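Putative Transcriptional Regulator (Rhodococcus sp., PDB 2IA2) probably binds DNA through an IclR-type helix-turn-helix domain and regulates transcription, perhaps in response to a small effector sensed by its C-terminal domain. Local coordinates at residues Thr59-Leu63 against Gly64-Thr68; Glu101-Ser104 against His105-Glu109; Asp184-Lys187 against Ala188-Ala192. One frame throughout, in Å; residues are numbered along the deposited sequence.

Contact 1 of 3, residues Thr59-Leu63 against Gly64-Thr68; sequences TLVEL and GYVAT
Leu60 O accepts from both Tyr65 N and Val66 N where helix 50-63 gives way to strand 66-68. Tyr65 N reaches Leu60 O at 3.0 Å, 20° from the carbonyl plane, and Val66 N at 3.2 Å, well above that plane on the same face; Gly64 N adds a weak bond. Gly64 N also bonds to Val61 O (3.0 Å). With its positive phi, Gly64 completes a Schellman motif; a CB here would be jammed against Leu63 O. Val61 CA-H points almost straight at Val66 O (3.2 Å, 170° at the hydrogen).

The apolar contacts flank these bonds. Val66, with CG1 anti to its backbone N (chi1 166°), spreads its two methyls over neighbouring helix residues: CG2 presses on Leu60 CB at 3.4 Å, tighter than usual, and CG1 meets Val61 CG2 at 3.6 Å, the two valines crossing near a right angle. Leu63 CB lies obliquely against Tyr65 CD1 at 3.6 Å. Leu24 of the second subunit packs on Leu60 and Tyr65.

Backbone N-H groups thus occupy the last-turn carbonyls of Leu60 and Val61, while apolar carbons seal helix 50-63, probably the recognition helix of the helix-turn-helix, to strand 66-68, probably part of its wing.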
loop_
_atom_site.group_PDB
_atom_site.type_symbol
_atom_site.label_atom_id
_atom_site.label_comp_id
_atom_site.label_asym_id
_atom_site.label_seq_id
_atom_site.Cartn_x
_atom_site.Cartn_y
_atom_site.Cartn_z
ATOM N N THR A 59 2.769 -17.451 -22.857
ATOM C CA THR A 59 3.298 -18.013 -21.624
ATOM C C THR A 59 2.480 -17.496 -20.490
ATOM O O THR A 59 2.039 -18.266 -19.662
ATOM C CB THR A 59 4.792 -17.705 -21.462
ATOM O OG1 THR A 59 5.465 -18.267 -22.588
ATOM C CG2 THR A 59 5.366 -18.336 -20.198
ATOM N N LEU A 60 2.209 -16.196 -20.467
ATOM C CA LEU A 60 1.354 -15.628 -19.410
ATOM C C LEU A 60 -0.057 -16.190 -19.359
ATOM O O LEU A 60 -0.606 -16.373 -18.291
ATOM C CB LEU A 60 1.304 -14.091 -19.503
ATOM C CG LEU A 60 2.644 -13.416 -19.264
ATOM C CD1 LEU A 60 2.618 -11.931 -19.712
ATOM C CD2 LEU A 60 3.045 -13.538 -17.795
ATOM N N VAL A 61 -0.674 -16.423 -20.509
ATOM C CA VAL A 61 -1.935 -17.152 -20.539
ATOM C C VAL A 61 -1.800 -18.568 -19.894
ATOM O O VAL A 61 -2.629 -18.966 -19.057
ATOM C CB VAL A 61 -2.493 -17.252 -21.959
ATOM C CG1 VAL A 61 -3.638 -18.240 -21.982
ATOM C CG2 VAL A 61 -2.992 -15.884 -22.455
ATOM N N GLU A 62 -0.782 -19.330 -20.316
ATOM C CA GLU A 62 -0.509 -20.636 -19.739
ATOM C C GLU A 62 -0.341 -20.564 -18.209
ATOM O O GLU A 62 -0.882 -21.401 -17.473
ATOM C CB GLU A 62 0.732 -21.262 -20.423
ATOM C CG GLU A 62 0.882 -22.752 -20.216
ATOM C CD GLU A 62 1.515 -23.498 -21.438
ATOM O OE1 GLU A 62 1.983 -22.866 -22.456
ATOM O OE2 GLU A 62 1.552 -24.760 -21.369
ATOM N N LEU A 63 0.397 -19.557 -17.732
ATOM C CA LEU A 63 0.619 -19.341 -16.315
ATOM C C LEU A 63 -0.602 -18.805 -15.576
ATOM O O LEU A 63 -0.623 -18.818 -14.354
ATOM C CB LEU A 63 1.812 -18.413 -16.107
ATOM C CG LEU A 63 3.149 -19.035 -16.509
ATOM C CD1 LEU A 63 4.258 -18.053 -16.416
ATOM C CD2 LEU A 63 3.461 -20.245 -15.582
ATOM N N GLY A 64 -1.621 -18.321 -16.278
ATOM C CA GLY A 64 -2.844 -17.871 -15.590
ATOM C C GLY A 64 -2.855 -16.406 -15.185
ATOM O O GLY A 64 -3.799 -15.943 -14.502
ATOM N N TYR A 65 -1.846 -15.667 -15.667
ATOM C CA TYR A 65 -1.708 -14.237 -15.406
ATOM C C TYR A 65 -2.443 -13.414 -16.454
ATOM O O TYR A 65 -2.835 -12.251 -16.190
ATOM C CB TYR A 65 -0.237 -13.830 -15.406
ATOM C CG TYR A 65 0.509 -14.333 -14.194
ATOM C CD1 TYR A 65 1.447 -15.336 -14.297
ATOM C CD2 TYR A 65 0.293 -13.779 -12.944
ATOM C CE1 TYR A 65 2.159 -15.804 -13.168
ATOM C CE2 TYR A 65 0.991 -14.244 -11.811
ATOM C CZ TYR A 65 1.913 -15.249 -11.930
ATOM O OH TYR A 65 2.569 -15.708 -10.795
ATOM N N VAL A 66 -2.642 -14.005 -17.628
ATOM C CA VAL A 66 -3.286 -13.278 -18.725
ATOM C C VAL A 66 -4.391 -14.170 -19.194
ATOM O O VAL A 66 -4.250 -15.377 -19.125
ATOM C CB VAL A 66 -2.286 -12.934 -19.889
ATOM C CG1 VAL A 66 -2.983 -12.497 -21.140
ATOM C CG2 VAL A 66 -1.281 -11.814 -19.476
ATOM N N ALA A 67 -5.497 -13.574 -19.639
ATOM C CA ALA A 67 -6.551 -14.317 -20.318
ATOM C C ALA A 67 -6.762 -13.745 -21.719
ATOM O O ALA A 67 -6.355 -12.603 -22.017
ATOM C CB ALA A 67 -7.835 -14.283 -19.517
ATOM N N THR A 68 -7.371 -14.540 -22.586
ATOM C CA THR A 68 -7.582 -14.156 -23.981
ATOM C C THR A 68 -8.871 -14.758 -24.547
ATOM O O THR A 68 -9.342 -15.784 -24.067
ATOM C CB THR A 68 -6.346 -14.499 -24.895
ATOM O OG1 THR A 68 -6.526 -13.950 -26.215
ATOM C CG2 THR A 68 -6.073 -16.031 -24.976
#

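Contact 2 of 3, residues Glu101-Ser104 against His105-Glu109; sequences EKLS and HKVHE
Ser104 and Glu109 meet across the C-terminal end of helix 92-107, where the serine hydroxyl donates to the backbone carbonyl of the residue five positions on. Ser104 OG lies 2.6 Å from Glu109 O, in the carbonyl plane and with a C=O...donor angle of 152°. A chi1 of -82° sets OG, roughly anti to its own carbonyl carbon, toward the chain leaving the helix, and Ser104 CB itself comes within 3.3 Å of Glu109 O. The same hydroxyl is also hydrogen-bonded to Ser111 OG.

On another side of the helix, Leu103 has its CG anti to the backbone N (chi1 178°), which swings CD1 forward to Val107 CG1 at 4.2 Å, a loose contact. The other methyl of Val107, CG2, comes to 3.6 Å from Leu103 O. Beneath these side chains Val107 N bonds to Leu103 O at 3.0 Å. Leu103 also packs on Ser248 and Thr252 of helix 246-264 and on Ile229 of strand 223-232, so this side faces the interior of the GAF-like C-terminal domain, which in IclR relatives binds effectors.

His108 is the first residue to depart from helical backbone angles, and its positive phi turns the chain toward strand 110-117; its N makes a weak bond to Ser104 O. Lys106 keeps CB over Lys102 O (3.4 Å), while the rest of its side chain carries NZ off to Ser248 OG. Glu109 likewise directs its carboxylate away from the helix. There it forms salt bridges with Arg131 and Arg235 and a hydrogen bond with Tyr236 OH, which hold the buried acid and probably favour its ionised form.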
loop_
_atom_site.group_PDB
_atom_site.type_symbol
_atom_site.label_atom_id
_atom_site.label_comp_id
_atom_site.label_asym_id
_atom_site.label_seq_id
_atom_site.Cartn_x
_atom_site.Cartn_y
_atom_site.Cartn_z
ATOM N N GLU A 101 18.925 4.214 4.466
ATOM C CA GLU A 101 20.157 3.436 4.434
ATOM C C GLU A 101 21.012 3.887 3.274
ATOM O O GLU A 101 22.205 4.082 3.459
ATOM C CB GLU A 101 19.937 1.931 4.323
ATOM C CG GLU A 101 19.336 1.275 5.550
ATOM C CD GLU A 101 20.305 1.168 6.750
ATOM O OE1 GLU A 101 21.577 1.261 6.625
ATOM O OE2 GLU A 101 19.749 0.988 7.857
ATOM N N LYS A 102 20.418 4.077 2.095
ATOM C CA LYS A 102 21.150 4.582 0.918
ATOM C C LYS A 102 21.706 5.975 1.159
ATOM O O LYS A 102 22.857 6.226 0.845
ATOM C CB LYS A 102 20.312 4.536 -0.379
ATOM C CG LYS A 102 19.880 3.090 -0.750
ATOM C CD LYS A 102 18.894 2.921 -1.967
ATOM C CE LYS A 102 17.988 1.612 -1.847
ATOM N NZ LYS A 102 16.427 1.829 -1.606
ATOM N N LEU A 103 20.907 6.870 1.729
ATOM C CA LEU A 103 21.337 8.239 1.973
ATOM C C LEU A 103 22.540 8.234 2.933
ATOM O O LEU A 103 23.590 8.750 2.628
ATOM C CB LEU A 103 20.178 9.083 2.555
ATOM C CG LEU A 103 20.546 10.539 2.906
ATOM C CD1 LEU A 103 21.176 11.294 1.652
ATOM C CD2 LEU A 103 19.382 11.345 3.508
ATOM N N SER A 104 22.365 7.636 4.099
ATOM C CA SER A 104 23.431 7.551 5.089
ATOM C C SER A 104 24.721 6.961 4.573
ATOM O O SER A 104 25.814 7.425 4.925
ATOM C CB SER A 104 22.971 6.876 6.359
ATOM O OG SER A 104 22.286 7.846 7.178
ATOM N N HIS A 105 24.602 5.966 3.716
ATOM C CA HIS A 105 25.772 5.305 3.160
ATOM C C HIS A 105 26.428 6.192 2.127
ATOM O O HIS A 105 27.643 6.140 1.965
ATOM C CB HIS A 105 25.439 3.942 2.538
ATOM C CG HIS A 105 26.628 3.283 1.917
ATOM N ND1 HIS A 105 27.690 2.799 2.664
ATOM C CD2 HIS A 105 26.972 3.105 0.613
ATOM C CE1 HIS A 105 28.628 2.339 1.848
ATOM N NE2 HIS A 105 28.211 2.502 0.599
ATOM N N LYS A 106 25.641 7.010 1.435
ATOM C CA LYS A 106 26.189 7.933 0.448
ATOM C C LYS A 106 26.972 9.111 1.084
ATOM O O LYS A 106 28.059 9.425 0.652
ATOM C CB LYS A 106 25.070 8.463 -0.466
ATOM C CG LYS A 106 25.587 9.331 -1.557
ATOM C CD LYS A 106 24.461 10.026 -2.195
ATOM C CE LYS A 106 24.925 10.631 -3.484
ATOM N NZ LYS A 106 23.842 11.507 -4.024
ATOM N N VAL A 107 26.402 9.762 2.093
ATOM C CA VAL A 107 27.001 10.968 2.689
ATOM C C VAL A 107 27.721 10.734 4.025
ATOM O O VAL A 107 28.373 11.656 4.551
ATOM C CB VAL A 107 25.928 12.119 2.849
ATOM C CG1 VAL A 107 25.218 12.390 1.497
ATOM C CG2 VAL A 107 24.899 11.830 3.997
ATOM N N HIS A 108 27.617 9.512 4.552
ATOM C CA HIS A 108 28.277 9.091 5.790
ATOM C C HIS A 108 27.893 9.951 6.969
ATOM O O HIS A 108 28.774 10.426 7.735
ATOM C CB HIS A 108 29.817 9.077 5.635
ATOM C CG HIS A 108 30.272 8.223 4.502
ATOM N ND1 HIS A 108 30.054 6.861 4.480
ATOM C CD2 HIS A 108 30.831 8.543 3.311
ATOM C CE1 HIS A 108 30.499 6.371 3.336
ATOM N NE2 HIS A 108 30.975 7.369 2.609
ATOM N N GLU A 109 26.585 10.170 7.096
ATOM C CA GLU A 109 26.019 10.982 8.177
ATOM C C GLU A 109 24.696 10.332 8.590
ATOM O O GLU A 109 24.004 9.710 7.774
ATOM C CB GLU A 109 25.778 12.449 7.757
ATOM C CG GLU A 109 26.985 13.305 7.292
ATOM C CD GLU A 109 28.102 13.432 8.344
ATOM O OE1 GLU A 109 27.856 13.248 9.569
ATOM O OE2 GLU A 109 29.244 13.717 7.931
#

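Contact 3 of 3, residues Asp184-Lys187 against Ala188-Ala192; sequences DELK and AAILA
Leu186 and Ile190 lie one helical turn apart and cross obliquely, their outer methyls in contact. Leu186 CD1 reaches Ile190 CD1 at 3.6 Å, and Leu186 CG comes within 3.8 Å of the same methyl. The leucine gets there because its CG stands anti to the backbone N (chi1 174°), sending the branch forward along the helix. Ile190 answers from the other direction: CG1, beside its own backbone N, runs back over Leu186 O, with CD1 3.6 Å from that oxygen. Leu167, Leu170 and Tyr146 lie against Leu186, whereas Leu155 and Ala156 of helix 149-156 lie against Ile190. With an alanine here in place of Ile190, CG1, CG2 and CD1 are gone, which is likely to leave Leu186 CD1 without that methyl against it and open a gap toward helix 149-156.

Lys187 and Leu191 make a second oblique pair, on the flank of the helix. The lysine chain runs extended as far as CE, then bends at chi4 (-44°), which leaves NZ 4.1 Å from Leu191 CD1; NZ also has a long, weak ion pair with Asp164. Leu191 CG sits close over Lys187 O, at 3.2 Å.

Ala188 and Ala189 carry only methyls, resting on the carbonyl oxygens of the preceding turn; Ala189 CB, for example, lies 3.5 Å from Leu186 O. Regular bonds run beneath all of them, such as Leu191 N to Lys187 O at 2.9 Å. This is the pattern of an amphipathic alpha-helix, its leucine-isoleucine ridge turned to helices 149-156 and 160-169 of the IclR C-terminal domain.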
loop_
_atom_site.group_PDB
_atom_site.type_symbol
_atom_site.label_atom_id
_atom_site.label_comp_id
_atom_site.label_asym_id
_atom_site.label_seq_id
_atom_site.Cartn_x
_atom_site.Cartn_y
_atom_site.Cartn_z
ATOM N N ASP A 184 7.393 35.814 16.644
ATOM C CA ASP A 184 7.345 36.391 15.300
ATOM C C ASP A 184 8.548 35.963 14.410
ATOM O O ASP A 184 8.400 35.697 13.211
ATOM C CB ASP A 184 7.231 37.921 15.393
ATOM C CG ASP A 184 8.372 38.550 16.187
ATOM O OD1 ASP A 184 8.387 38.443 17.443
ATOM O OD2 ASP A 184 9.257 39.161 15.548
ATOM N N GLU A 185 9.731 35.905 15.013
ATOM C CA GLU A 185 10.925 35.438 14.321
ATOM C C GLU A 185 10.840 33.926 14.048
ATOM O O GLU A 185 11.283 33.450 12.999
ATOM C CB GLU A 185 12.151 35.740 15.168
ATOM C CG GLU A 185 13.457 35.562 14.440
ATOM C CD GLU A 185 14.642 35.641 15.374
ATOM O OE1 GLU A 185 14.463 36.021 16.568
ATOM O OE2 GLU A 185 15.757 35.310 14.905
ATOM N N LEU A 186 10.250 33.190 14.985
ATOM C CA LEU A 186 10.022 31.771 14.773
ATOM C C LEU A 186 9.041 31.533 13.633
ATOM O O LEU A 186 9.309 30.720 12.770
ATOM C CB LEU A 186 9.553 31.068 16.050
ATOM C CG LEU A 186 9.126 29.586 15.930
ATOM C CD1 LEU A 186 10.201 28.668 15.307
ATOM C CD2 LEU A 186 8.779 29.094 17.311
ATOM N N LYS A 187 7.913 32.240 13.627
ATOM C CA LYS A 187 6.930 32.106 12.564
ATOM C C LYS A 187 7.579 32.374 11.207
ATOM O O LYS A 187 7.269 31.703 10.218
ATOM C CB LYS A 187 5.810 33.123 12.778
ATOM C CG LYS A 187 4.554 32.900 11.967
ATOM C CD LYS A 187 3.630 34.076 12.204
ATOM C CE LYS A 187 2.182 33.807 11.797
ATOM N NZ LYS A 187 2.065 33.126 10.519
ATOM N N ALA A 188 8.460 33.372 11.172
ATOM C CA ALA A 188 9.158 33.752 9.943
ATOM C C ALA A 188 10.091 32.640 9.458
ATOM O O ALA A 188 10.139 32.351 8.265
ATOM C CB ALA A 188 9.929 35.032 10.162
ATOM N N ALA A 189 10.837 32.028 10.381
ATOM C CA ALA A 189 11.713 30.916 10.050
ATOM C C ALA A 189 10.894 29.734 9.496
ATOM O O ALA A 189 11.302 29.085 8.528
ATOM C CB ALA A 189 12.515 30.505 11.264
ATOM N N ILE A 190 9.717 29.490 10.077
ATOM C CA ILE A 190 8.821 28.422 9.616
ATOM C C ILE A 190 8.229 28.701 8.224
ATOM O O ILE A 190 8.157 27.802 7.400
ATOM C CB ILE A 190 7.704 28.132 10.636
ATOM C CG1 ILE A 190 8.287 27.448 11.873
ATOM C CG2 ILE A 190 6.620 27.306 10.014
ATOM C CD1 ILE A 190 7.491 27.669 13.139
ATOM N N LEU A 191 7.794 29.938 7.972
ATOM C CA LEU A 191 7.313 30.294 6.645
ATOM C C LEU A 191 8.458 30.269 5.608
ATOM O O LEU A 191 8.207 29.927 4.455
ATOM C CB LEU A 191 6.576 31.656 6.634
ATOM C CG LEU A 191 5.427 31.872 7.633
ATOM C CD1 LEU A 191 4.793 33.298 7.471
ATOM C CD2 LEU A 191 4.383 30.785 7.533
ATOM N N ALA A 192 9.688 30.621 5.999
ATOM C CA ALA A 192 10.829 30.489 5.063
ATOM C C ALA A 192 10.980 29.021 4.615
ATOM O O ALA A 192 11.172 28.740 3.448
ATOM C CB ALA A 192 12.114 30.994 5.686
#

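Overall arrangement
Contact 1 belongs to the helix-turn-helix domain, which probably binds DNA, contacts 2 and 3 to the C-terminal domain; the centres of contacts 1 and 3 are about 58 Å apart. Each is partly buried: contact 2 pairs buried Leu103, Ser104, Val107 and Glu109 with exposed His105 and Lys106, and contact 3 buries Leu186 and Ile190 but exposes Asp184, Glu185 and Ala188. Contact 1 joins a helix to a strand and is the one also touched by the second subunit. Contact 3 lies wholly within one helix and carries an apolar ridge, while contact 2 runs off the end of helix 92-107, where a serine hydroxyl and an arginine-paired glutamate replace contact 1's glycine turn and valines.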